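PDB 6EI3: proton-dependent oligopeptide transporter family protein from Xanthomonas campestris, which probably couples the uptake of small peptides to proton movement across the membrane, as a POT-family member of the major facilitator superfamily, here caught in an auto-inhibited state. Local coordinates for residues A230-L235 and A261-G266; G265-Q270 and A288-L293; R22-Q27 and L161-L166. All coordinates share one frame; numbering follows the deposited sequence.

In the fold
From the N terminus, the first to open is interaction 3: residues 22-27, at the junction of helices 4-22 and 25-30, wait through 133 mostly helical residues until 161-166, the end of helix 137-165, closes the loop. Only then does interaction 1 begin, joining 230-235 on helix 224-239 to 261-266 on helix 248-270 with 25 mostly helical residues between. Interaction 2 starts before that helix is finished, sharing Gly265 and Gly266, and ties it onward to helix 281-306. The loops run in series, none nested. Interactions 1 and 2 touch through Gly264 O and Leu290 CD2, 3.9 Å apart, and share one lipid; interaction 3, its centre about 42 and 44 Å from theirs, lies across the chain's centre.

Interaction 1 of 3, residues A230-L235 and A261-G266; sequences AISVLL and AGIGGG. With 78M ((2S)-2,3-dihydroxypropyl(7Z)-pentadec-7-enoate), chain O.
A helical hairpin, helix 224-239 followed by helix 248-270, supplies this contact; its place in the chain is consistent with the two extra helices that bacterial POT transporters carry between their six-helix bundles. It illustrates how a glycine and a small side chain let two helices approach closely. Ser232 points its CB toward the backbone of Gly262, and because Gly262 presents no side chain the two CA atoms come within 5.0 Å. Ser232 CB lies 3.6 Å from Gly262 CA, and OG stands equally near that carbon. The hydroxyl is held between the backbone N and the carbonyl carbon (chi1 82°), a setting in which it hydrogen-bonds back to Ala229 O on its own helix. The polar atom is thus satisfied without the partner helix, which offers it only van der Waals contact: Ile263 CG1 passes OG at 4.1 Å, the isoleucine bond to CB leaving the helix beside the interface and the side chain bending in at its end. On another flank the same helix meets the monoacylglycerol, whose chain carbon C5 sits 3.7 Å from Ala261 CA.

Interaction 2 of 3, residues G265-Q270 and A288-L293; sequences GGTWWQ and ALLRVL. With 78M ((2S)-2,3-dihydroxypropyl(7Z)-pentadec-7-enoate), chain O.
Leu290 meets both Thr267 and Trp268, and it does so with different parts of its side chain. Its CB lies 3.9 Å from Trp268 CE3, approaching the ring obliquely, whereas CD1 reaches further, to the ring's edge in the plane of the indole and to within 3.9 Å of Trp268 N. The same methyl meets Thr267 CG2 at 4.1 Å, the two side chains crossing almost perpendicularly; the threonine hydroxyl is turned to its own helix, where OG1 is hydrogen-bonded to Ile263 O. Trp268 can lie along the leucine because its CG is placed anti to the backbone N (chi1 -179°), which swings the indole across toward helix 281-306. Here the second helix of what is probably the inserted hairpin packs against the helix that opens the C-terminal bundle of the MFS fold, the two short segments running roughly antiparallel at 143° with their axes 10.6 Å apart. Next along, Arg291 sends its extended chain past the far end of the indole. NE comes to 4.0 Å from Trp268 CH2, at the ring's edge, and the guanidinium stands nearly upright to the indole; the cation-pi partner of this tryptophan is Arg287. The lipid lies over the groove between the helices: its C17 rests 3.4 Å above one indole face, offset toward the rim, and its C20 sits 3.9 Å from Arg291 CG. Further on, Leu293 touches the acyl chain, CD2 standing 3.9 Å from C6.

Interaction 3 of 3, residues R22-Q27 and L161-L166; sequences RNILVQ and LALKHL. With 78M ((2S)-2,3-dihydroxypropyl(7Z)-pentadec-7-enoate), chain I; 78M ((2S)-2,3-dihydroxypropyl(7Z)-pentadec-7-enoate), chain L.
Leu163, near the end of helix 137-165, reaches across to Ile24 and Gln27, where helix 4-22 gives way to helix 25-30 in the N-terminal six-helix bundle of the MFS fold. From CB outward, the contact is made at one branch. CB itself faces Ile24 at a loose 4.6 Å from CG2. With CG anti to the backbone N (chi1 -179°), the branch is carried toward the 22-27 segment, and of the two methyls it is CD2 that settles into the notch between two residues, 4.2 Å from Ile24 CB and equally far from Gln27 CG. That methyl meets only the aliphatic part of the glutamine, whose OE1 is hydrogen-bonded to Ser329 OG; Ala171 of helix 168-188 also packs on Leu163. Two residues on, the helix end meets bound lipid: His165 NE2 lies 2.8 Å from O21 of one monoacylglycerol, and a second places O2 over the imidazole face. On the other segment Arg22 grips Asn23 OD1 side-on, while Asn23 ND2 hydrogen-bonds Ser156 OG of helix 137-165. Arg22 NE donates to Asn23 OD1 at 2.8 Å, almost in line with the C=O bond, and Arg22 NH2 reaches the same Asn23 OD1 at 3.1 Å, on a lone pair.

Interaction 1 of 3, residues A230-L235 and A261-G266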
loop_
_atom_site.group_PDB
_atom_site.type_symbol
_atom_site.label_atom_id
_atom_site.label_comp_id
_atom_site.label_asym_id
_atom_site.label_seq_id
_atom_site.Cartn_x
_atom_site.Cartn_y
_atom_site.Cartn_z
ATOM N N ALA A 230 -5.431 -26.981 -2.894
ATOM C CA ALA A 230 -6.855 -27.330 -2.772
ATOM C C ALA A 230 -7.390 -27.045 -1.356
ATOM O O ALA A 230 -8.461 -26.447 -1.231
ATOM C CB ALA A 230 -7.075 -28.800 -3.135
ATOM N N ILE A 231 -6.636 -27.455 -0.299
ATOM C CA ILE A 231 -6.964 -27.225 1.117
ATOM C C ILE A 231 -7.032 -25.714 1.420
ATOM O O ILE A 231 -7.933 -25.280 2.149
ATOM C CB ILE A 231 -5.968 -27.988 2.044
ATOM C CG1 ILE A 231 -6.198 -29.512 1.967
ATOM C CG2 ILE A 231 -6.027 -27.501 3.514
ATOM C CD1 ILE A 231 -4.951 -30.365 2.273
ATOM N N SER A 232 -6.104 -24.916 0.834
ATOM C CA SER A 232 -6.080 -23.459 1.022
ATOM C C SER A 232 -7.313 -22.806 0.397
ATOM O O SER A 232 -7.816 -21.831 0.956
ATOM C CB SER A 232 -4.793 -22.846 0.468
ATOM O OG SER A 232 -4.827 -22.623 -0.934
ATOM N N VAL A 233 -7.810 -23.361 -0.745
ATOM C CA VAL A 233 -9.021 -22.883 -1.433
ATOM C C VAL A 233 -10.230 -23.138 -0.514
ATOM O O VAL A 233 -11.101 -22.276 -0.387
ATOM C CB VAL A 233 -9.197 -23.525 -2.847
ATOM C CG1 VAL A 233 -10.573 -23.236 -3.447
ATOM C CG2 VAL A 233 -8.104 -23.076 -3.805
ATOM N N LEU A 234 -10.243 -24.298 0.160
ATOM C CA LEU A 234 -11.303 -24.705 1.089
ATOM C C LEU A 234 -11.295 -23.872 2.359
ATOM O O LEU A 234 -12.368 -23.492 2.833
ATOM C CB LEU A 234 -11.202 -26.204 1.414
ATOM C CG LEU A 234 -12.098 -27.161 0.613
ATOM C CD1 LEU A 234 -11.909 -27.001 -0.903
ATOM C CD2 LEU A 234 -11.807 -28.594 0.994
ATOM N N LEU A 235 -10.092 -23.571 2.898
ATOM C CA LEU A 235 -9.929 -22.724 4.084
ATOM C C LEU A 235 -10.301 -21.275 3.754
ATOM O O LEU A 235 -10.874 -20.596 4.602
ATOM C CB LEU A 235 -8.505 -22.799 4.655
ATOM C CG LEU A 235 -8.100 -24.114 5.343
ATOM C CD1 LEU A 235 -6.580 -24.211 5.465
ATOM C CD2 LEU A 235 -8.772 -24.272 6.711
ATOM N N ALA A 261 -0.526 -18.248 0.452
ATOM C CA ALA A 261 0.335 -19.198 1.144
ATOM C C ALA A 261 0.219 -20.629 0.598
ATOM O O ALA A 261 1.245 -21.264 0.342
ATOM C CB ALA A 261 0.060 -19.166 2.641
ATOM N N GLY A 262 -1.014 -21.103 0.415
ATOM C CA GLY A 262 -1.301 -22.451 -0.070
ATOM C C GLY A 262 -0.896 -22.701 -1.508
ATOM O O GLY A 262 -0.184 -23.672 -1.778
ATOM N N ILE A 263 -1.344 -21.828 -2.445
ATOM C CA ILE A 263 -1.007 -21.955 -3.870
ATOM C C ILE A 263 0.502 -21.686 -4.071
ATOM O O ILE A 263 1.163 -22.477 -4.745
ATOM C CB ILE A 263 -1.949 -21.120 -4.794
ATOM C CG1 ILE A 263 -3.428 -21.592 -4.645
ATOM C CG2 ILE A 263 -1.509 -21.175 -6.273
ATOM C CD1 ILE A 263 -4.504 -20.541 -4.930
ATOM N N GLY A 264 1.031 -20.632 -3.429
ATOM C CA GLY A 264 2.454 -20.290 -3.466
ATOM C C GLY A 264 3.343 -21.413 -2.949
ATOM O O GLY A 264 4.234 -21.888 -3.667
ATOM N N GLY A 265 3.057 -21.867 -1.727
ATOM C CA GLY A 265 3.776 -22.943 -1.057
ATOM C C GLY A 265 3.620 -24.281 -1.756
ATOM O O GLY A 265 4.538 -25.107 -1.742
ATOM N N GLY A 266 2.453 -24.474 -2.376
ATOM C CA GLY A 266 2.119 -25.669 -3.142
ATOM C C GLY A 266 2.887 -25.718 -4.444
ATOM O O GLY A 266 3.304 -26.798 -4.875
HETATM O O21 78M O . 12.879 -19.407 0.468
HETATM C C20 78M O . 11.804 -19.667 -0.420
HETATM C C18 78M O . 10.555 -20.061 0.332
HETATM O O19 78M O . 10.806 -21.221 1.130
HETATM C C17 78M O . 9.386 -20.318 -0.586
HETATM O O2 78M O . 8.203 -20.228 0.243
HETATM C C1 78M O . 7.016 -20.112 -0.363
HETATM O O1 78M O . 6.847 -20.240 -1.549
HETATM C C2 78M O . 5.931 -19.789 0.622
HETATM C C3 78M O . 5.267 -18.443 0.364
HETATM C C4 78M O . 4.968 -17.672 1.643
HETATM C C5 78M O . 3.491 -17.451 1.926
HETATM C C6 78M O . 2.848 -16.302 1.141
HETATM C C7 78M O . 2.628 -15.089 1.987
HETATM C C8 78M O . 1.466 -14.610 2.399
HETATM C C9 78M O . 1.266 -13.392 3.255
HETATM C C10 78M O . 1.311 -13.744 4.745
HETATM C C11 78M O . 2.176 -12.825 5.588
HETATM C C12 78M O . 2.808 -13.525 6.786
HETATM C C13 78M O . 3.818 -12.701 7.574
HETATM C C15 78M O . 4.220 -11.158 9.517
HETATM C C14 78M O . 3.210 -11.713 8.553
#

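Interaction 2 of 3, residues G265-Q270 and A288-L293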
loop_
_atom_site.group_PDB
_atom_site.type_symbol
_atom_site.label_atom_id
_atom_site.label_comp_id
_atom_site.label_asym_id
_atom_site.label_seq_id
_atom_site.Cartn_x
_atom_site.Cartn_y
_atom_site.Cartn_z
ATOM N N GLY A 265 3.057 -21.867 -1.727
ATOM C CA GLY A 265 3.776 -22.943 -1.057
ATOM C C GLY A 265 3.620 -24.281 -1.756
ATOM O O GLY A 265 4.538 -25.107 -1.742
ATOM N N GLY A 266 2.453 -24.474 -2.376
ATOM C CA GLY A 266 2.119 -25.669 -3.142
ATOM C C GLY A 266 2.887 -25.718 -4.444
ATOM O O GLY A 266 3.304 -26.798 -4.875
ATOM N N THR A 267 3.094 -24.532 -5.069
ATOM C CA THR A 267 3.858 -24.367 -6.309
ATOM C C THR A 267 5.336 -24.605 -6.013
ATOM O O THR A 267 6.006 -25.255 -6.809
ATOM C CB THR A 267 3.580 -23.001 -6.945
ATOM O OG1 THR A 267 2.183 -22.905 -7.225
ATOM C CG2 THR A 267 4.381 -22.763 -8.230
ATOM N N TRP A 268 5.826 -24.106 -4.855
ATOM C CA TRP A 268 7.206 -24.275 -4.383
ATOM C C TRP A 268 7.556 -25.766 -4.252
ATOM O O TRP A 268 8.670 -26.164 -4.593
ATOM C CB TRP A 268 7.420 -23.545 -3.037
ATOM C CG TRP A 268 8.822 -23.664 -2.510
ATOM C CD1 TRP A 268 9.291 -24.588 -1.623
ATOM C CD2 TRP A 268 9.953 -22.869 -2.897
ATOM N NE1 TRP A 268 10.642 -24.419 -1.432
ATOM C CE2 TRP A 268 11.073 -23.362 -2.192
ATOM C CE3 TRP A 268 10.123 -21.766 -3.752
ATOM C CZ2 TRP A 268 12.349 -22.797 -2.321
ATOM C CZ3 TRP A 268 11.383 -21.194 -3.862
ATOM C CH2 TRP A 268 12.485 -21.729 -3.179
ATOM N N TRP A 269 6.603 -26.573 -3.760
ATOM C CA TRP A 269 6.727 -28.019 -3.548
ATOM C C TRP A 269 6.988 -28.796 -4.842
ATOM O O TRP A 269 7.814 -29.710 -4.843
ATOM C CB TRP A 269 5.430 -28.562 -2.924
ATOM C CG TRP A 269 5.435 -28.740 -1.437
ATOM C CD1 TRP A 269 5.167 -27.788 -0.498
ATOM C CD2 TRP A 269 5.575 -29.975 -0.727
ATOM N NE1 TRP A 269 5.174 -28.346 0.759
ATOM C CE2 TRP A 269 5.424 -29.688 0.650
ATOM C CE3 TRP A 269 5.852 -31.297 -1.114
ATOM C CZ2 TRP A 269 5.530 -30.674 1.638
ATOM C CZ3 TRP A 269 5.959 -32.269 -0.133
ATOM C CH2 TRP A 269 5.802 -31.954 1.224
ATOM N N GLN A 270 6.252 -28.460 -5.922
ATOM C CA GLN A 270 6.271 -29.166 -7.205
ATOM C C GLN A 270 6.816 -28.355 -8.388
ATOM O O GLN A 270 6.580 -28.746 -9.531
ATOM C CB GLN A 270 4.832 -29.610 -7.548
ATOM C CG GLN A 270 4.204 -30.627 -6.618
ATOM C CD GLN A 270 2.738 -30.893 -6.916
ATOM O OE1 GLN A 270 1.993 -31.307 -6.038
ATOM N NE2 GLN A 270 2.276 -30.666 -8.145
ATOM N N ALA A 288 12.411 -17.575 -8.310
ATOM C CA ALA A 288 12.858 -16.261 -7.873
ATOM C C ALA A 288 11.655 -15.427 -7.386
ATOM O O ALA A 288 11.744 -14.797 -6.328
ATOM C CB ALA A 288 13.571 -15.557 -9.016
ATOM N N LEU A 289 10.518 -15.474 -8.124
ATOM C CA LEU A 289 9.271 -14.776 -7.776
ATOM C C LEU A 289 8.716 -15.257 -6.431
ATOM O O LEU A 289 8.222 -14.439 -5.660
ATOM C CB LEU A 289 8.199 -14.981 -8.870
ATOM C CG LEU A 289 7.720 -13.779 -9.703
ATOM C CD1 LEU A 289 7.424 -12.542 -8.847
ATOM C CD2 LEU A 289 8.665 -13.473 -10.831
ATOM N N LEU A 290 8.783 -16.574 -6.155
ATOM C CA LEU A 290 8.308 -17.135 -4.886
ATOM C C LEU A 290 9.183 -16.732 -3.699
ATOM O O LEU A 290 8.663 -16.499 -2.609
ATOM C CB LEU A 290 8.105 -18.644 -4.948
ATOM C CG LEU A 290 7.007 -19.131 -5.890
ATOM C CD1 LEU A 290 7.082 -20.639 -6.064
ATOM C CD2 LEU A 290 5.590 -18.663 -5.424
ATOM N N ARG A 291 10.497 -16.607 -3.917
ATOM C CA ARG A 291 11.420 -16.120 -2.892
ATOM C C ARG A 291 11.097 -14.661 -2.569
ATOM O O ARG A 291 11.129 -14.278 -1.405
ATOM C CB ARG A 291 12.872 -16.259 -3.356
ATOM C CG ARG A 291 13.354 -17.691 -3.362
ATOM C CD ARG A 291 14.857 -17.709 -3.488
ATOM N NE ARG A 291 15.363 -19.015 -3.899
ATOM C CZ ARG A 291 15.703 -19.324 -5.143
ATOM N NH1 ARG A 291 15.584 -18.425 -6.116
ATOM N NH2 ARG A 291 16.175 -20.531 -5.427
ATOM N N VAL A 292 10.719 -13.870 -3.598
ATOM C CA VAL A 292 10.305 -12.460 -3.488
ATOM C C VAL A 292 9.025 -12.352 -2.669
ATOM O O VAL A 292 8.912 -11.461 -1.820
ATOM C CB VAL A 292 10.178 -11.787 -4.887
ATOM C CG1 VAL A 292 9.234 -10.579 -4.864
ATOM C CG2 VAL A 292 11.543 -11.395 -5.422
ATOM N N LEU A 293 8.067 -13.260 -2.915
ATOM C CA LEU A 293 6.796 -13.318 -2.200
ATOM C C LEU A 293 7.037 -13.479 -0.689
ATOM O O LEU A 293 6.326 -12.846 0.097
ATOM C CB LEU A 293 5.877 -14.434 -2.771
ATOM C CG LEU A 293 4.498 -14.660 -2.086
ATOM C CD1 LEU A 293 3.577 -13.445 -2.216
ATOM C CD2 LEU A 293 3.803 -15.898 -2.645
HETATM O O21 78M O . 12.879 -19.407 0.468
HETATM C C20 78M O . 11.804 -19.667 -0.420
HETATM C C18 78M O . 10.555 -20.061 0.332
HETATM O O19 78M O . 10.806 -21.221 1.130
HETATM C C17 78M O . 9.386 -20.318 -0.586
HETATM O O2 78M O . 8.203 -20.228 0.243
HETATM C C1 78M O . 7.016 -20.112 -0.363
HETATM O O1 78M O . 6.847 -20.240 -1.549
HETATM C C2 78M O . 5.931 -19.789 0.622
HETATM C C3 78M O . 5.267 -18.443 0.364
HETATM C C4 78M O . 4.968 -17.672 1.643
HETATM C C5 78M O . 3.491 -17.451 1.926
HETATM C C6 78M O . 2.848 -16.302 1.141
HETATM C C7 78M O . 2.628 -15.089 1.987
HETATM C C8 78M O . 1.466 -14.610 2.399
HETATM C C9 78M O . 1.266 -13.392 3.255
HETATM C C10 78M O . 1.311 -13.744 4.745
HETATM C C11 78M O . 2.176 -12.825 5.588
HETATM C C12 78M O . 2.808 -13.525 6.786
HETATM C C13 78M O . 3.818 -12.701 7.574
HETATM C C15 78M O . 4.220 -11.158 9.517
HETATM C C14 78M O . 3.210 -11.713 8.553
#

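Interaction 3 of 3, residues R22-Q27 and L161-L166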
loop_
_atom_site.group_PDB
_atom_site.type_symbol
_atom_site.label_atom_id
_atom_site.label_comp_id
_atom_site.label_asym_id
_atom_site.label_seq_id
_atom_site.Cartn_x
_atom_site.Cartn_y
_atom_site.Cartn_z
ATOM N N ARG A 22 -8.022 11.057 1.400
ATOM C CA ARG A 22 -7.543 10.019 2.324
ATOM C C ARG A 22 -7.035 10.567 3.676
ATOM O O ARG A 22 -7.364 10.003 4.729
ATOM C CB ARG A 22 -6.481 9.170 1.626
ATOM C CG ARG A 22 -6.304 7.755 2.189
ATOM C CD ARG A 22 -5.343 7.642 3.356
ATOM N NE ARG A 22 -4.076 8.368 3.195
ATOM C CZ ARG A 22 -2.960 7.850 2.686
ATOM N NH1 ARG A 22 -2.946 6.607 2.219
ATOM N NH2 ARG A 22 -1.854 8.573 2.629
ATOM N N ASN A 23 -6.271 11.678 3.632
ATOM C CA ASN A 23 -5.613 12.316 4.775
ATOM C C ASN A 23 -6.563 13.134 5.670
ATOM O O ASN A 23 -6.155 13.508 6.764
ATOM C CB ASN A 23 -4.376 13.154 4.307
ATOM C CG ASN A 23 -3.291 12.283 3.692
ATOM O OD1 ASN A 23 -3.452 11.071 3.523
ATOM N ND2 ASN A 23 -2.178 12.866 3.298
ATOM N N ILE A 24 -7.839 13.336 5.269
ATOM C CA ILE A 24 -8.824 13.989 6.153
ATOM C C ILE A 24 -9.909 13.007 6.584
ATOM O O ILE A 24 -10.758 13.364 7.395
ATOM C CB ILE A 24 -9.473 15.285 5.585
ATOM C CG1 ILE A 24 -10.156 15.046 4.223
ATOM C CG2 ILE A 24 -8.487 16.409 5.534
ATOM C CD1 ILE A 24 -11.454 15.814 4.004
ATOM N N LEU A 25 -9.919 11.796 6.021
ATOM C CA LEU A 25 -10.999 10.839 6.271
ATOM C C LEU A 25 -11.259 10.540 7.766
ATOM O O LEU A 25 -12.405 10.631 8.205
ATOM C CB LEU A 25 -10.797 9.526 5.465
ATOM C CG LEU A 25 -11.956 8.479 5.543
ATOM C CD1 LEU A 25 -13.310 9.106 5.112
ATOM C CD2 LEU A 25 -11.667 7.272 4.628
ATOM N N VAL A 26 -10.221 10.171 8.531
ATOM C CA VAL A 26 -10.361 9.855 9.956
ATOM C C VAL A 26 -10.780 11.098 10.785
ATOM O O VAL A 26 -11.692 10.995 11.607
ATOM C CB VAL A 26 -9.098 9.141 10.493
ATOM C CG1 VAL A 26 -9.131 9.012 12.012
ATOM C CG2 VAL A 26 -8.999 7.750 9.886
ATOM N N GLN A 27 -10.139 12.270 10.552
ATOM C CA GLN A 27 -10.494 13.487 11.278
ATOM C C GLN A 27 -11.940 13.883 10.971
ATOM O O GLN A 27 -12.660 14.305 11.871
ATOM C CB GLN A 27 -9.521 14.633 10.964
ATOM C CG GLN A 27 -9.779 15.879 11.844
ATOM C CD GLN A 27 -8.531 16.573 12.332
ATOM O OE1 GLN A 27 -7.443 16.440 11.765
ATOM N NE2 GLN A 27 -8.669 17.349 13.399
ATOM N N LEU A 161 -7.423 22.195 6.381
ATOM C CA LEU A 161 -7.807 23.584 6.671
ATOM C C LEU A 161 -9.184 23.863 6.070
ATOM O O LEU A 161 -9.987 24.540 6.700
ATOM C CB LEU A 161 -6.779 24.600 6.116
ATOM C CG LEU A 161 -5.475 24.790 6.897
ATOM C CD1 LEU A 161 -4.660 25.912 6.295
ATOM C CD2 LEU A 161 -5.734 25.119 8.367
ATOM N N ALA A 162 -9.461 23.330 4.851
ATOM C CA ALA A 162 -10.793 23.433 4.236
ATOM C C ALA A 162 -11.813 22.702 5.148
ATOM O O ALA A 162 -12.900 23.218 5.369
ATOM C CB ALA A 162 -10.791 22.792 2.852
ATOM N N LEU A 163 -11.450 21.518 5.685
ATOM C CA LEU A 163 -12.326 20.759 6.590
ATOM C C LEU A 163 -12.625 21.547 7.859
ATOM O O LEU A 163 -13.786 21.702 8.231
ATOM C CB LEU A 163 -11.706 19.379 6.965
ATOM C CG LEU A 163 -12.571 18.486 7.919
ATOM C CD1 LEU A 163 -13.912 18.066 7.279
ATOM C CD2 LEU A 163 -11.792 17.277 8.415
ATOM N N LYS A 164 -11.569 22.046 8.510
ATOM C CA LYS A 164 -11.679 22.778 9.762
ATOM C C LYS A 164 -12.457 24.088 9.657
ATOM O O LYS A 164 -13.264 24.382 10.536
ATOM C CB LYS A 164 -10.278 23.040 10.344
ATOM C CG LYS A 164 -10.283 23.323 11.856
ATOM C CD LYS A 164 -8.977 23.925 12.316
ATOM C CE LYS A 164 -9.106 24.515 13.701
ATOM N NZ LYS A 164 -8.779 23.526 14.762
ATOM N N HIS A 165 -12.209 24.887 8.609
ATOM C CA HIS A 165 -12.828 26.225 8.528
ATOM C C HIS A 165 -14.008 26.333 7.586
ATOM O O HIS A 165 -14.854 27.193 7.802
ATOM C CB HIS A 165 -11.770 27.282 8.183
ATOM C CG HIS A 165 -10.546 27.181 9.042
ATOM N ND1 HIS A 165 -10.596 27.442 10.405
ATOM C CD2 HIS A 165 -9.281 26.832 8.710
ATOM C CE1 HIS A 165 -9.371 27.230 10.859
ATOM N NE2 HIS A 165 -8.542 26.866 9.876
ATOM N N LEU A 166 -14.063 25.504 6.536
ATOM C CA LEU A 166 -15.141 25.572 5.550
ATOM C C LEU A 166 -16.167 24.446 5.696
ATOM O O LEU A 166 -17.329 24.639 5.351
ATOM C CB LEU A 166 -14.585 25.614 4.101
ATOM C CG LEU A 166 -13.382 26.523 3.777
ATOM C CD1 LEU A 166 -12.972 26.383 2.314
ATOM C CD2 LEU A 166 -13.670 27.986 4.087
HETATM O O21 78M I . -6.593 28.859 10.075
HETATM C C20 78M I . -7.318 29.881 10.755
HETATM C C18 78M I . -6.816 31.255 10.375
HETATM O O19 78M I . -7.312 32.218 11.307
HETATM C C17 78M I . -7.204 31.670 8.969
HETATM O O2 78M I . -6.826 30.629 8.031
HETATM C C1 78M I . -5.588 30.636 7.522
HETATM O O1 78M I . -4.703 31.353 7.911
HETATM C C2 78M I . -5.453 29.631 6.416
HETATM C C3 78M I . -4.594 30.118 5.255
HETATM C C4 78M I . -4.349 29.049 4.206
HETATM C C5 78M I . -4.706 29.488 2.801
HETATM C C6 78M I . -4.668 28.365 1.779
HETATM C C7 78M I . -3.437 28.391 0.927
HETATM C C8 78M I . -3.384 28.493 -0.392
HETATM C C9 78M I . -4.537 28.629 -1.342
HETATM C C10 78M I . -4.153 28.390 -2.800
HETATM C C11 78M I . -5.224 28.826 -3.789
HETATM C C12 78M I . -4.906 28.513 -5.240
HETATM C C13 78M I . -5.653 27.313 -5.809
HETATM C C15 78M I . -4.284 26.641 -7.870
HETATM C C14 78M I . -4.773 26.258 -6.481
HETATM O O21 78M L . -13.567 31.232 11.962
HETATM C C20 78M L . -12.627 32.212 11.540
HETATM C C18 78M L . -11.224 31.649 11.543
HETATM O O19 78M L . -10.258 32.705 11.519
HETATM C C17 78M L . -10.981 30.669 10.419
HETATM O O2 78M L . -10.574 31.390 9.231
HETATM C C1 78M L . -11.407 31.413 8.186
HETATM O O1 78M L . -12.573 31.119 8.246
HETATM C C2 78M L . -10.698 31.852 6.936
HETATM C C3 78M L . -10.638 30.792 5.837
HETATM C C4 78M L . -9.579 29.728 6.068
HETATM C C5 78M L . -8.898 29.228 4.800
HETATM C C6 78M L . -9.451 27.915 4.245
HETATM C C7 78M L . -8.508 27.227 3.286
HETATM C C8 78M L . -8.452 27.339 1.962
HETATM C C9 78M L . -9.304 28.206 1.072
HETATM C C10 78M L . -9.063 28.016 -0.433
HETATM C C11 78M L . -10.055 27.079 -1.115
HETATM C C12 78M L . -10.071 27.113 -2.647
HETATM C C13 78M L . -8.830 26.577 -3.364
HETATM C C15 78M L . -7.455 24.559 -4.071
HETATM C C14 78M L . -8.608 25.071 -3.240
#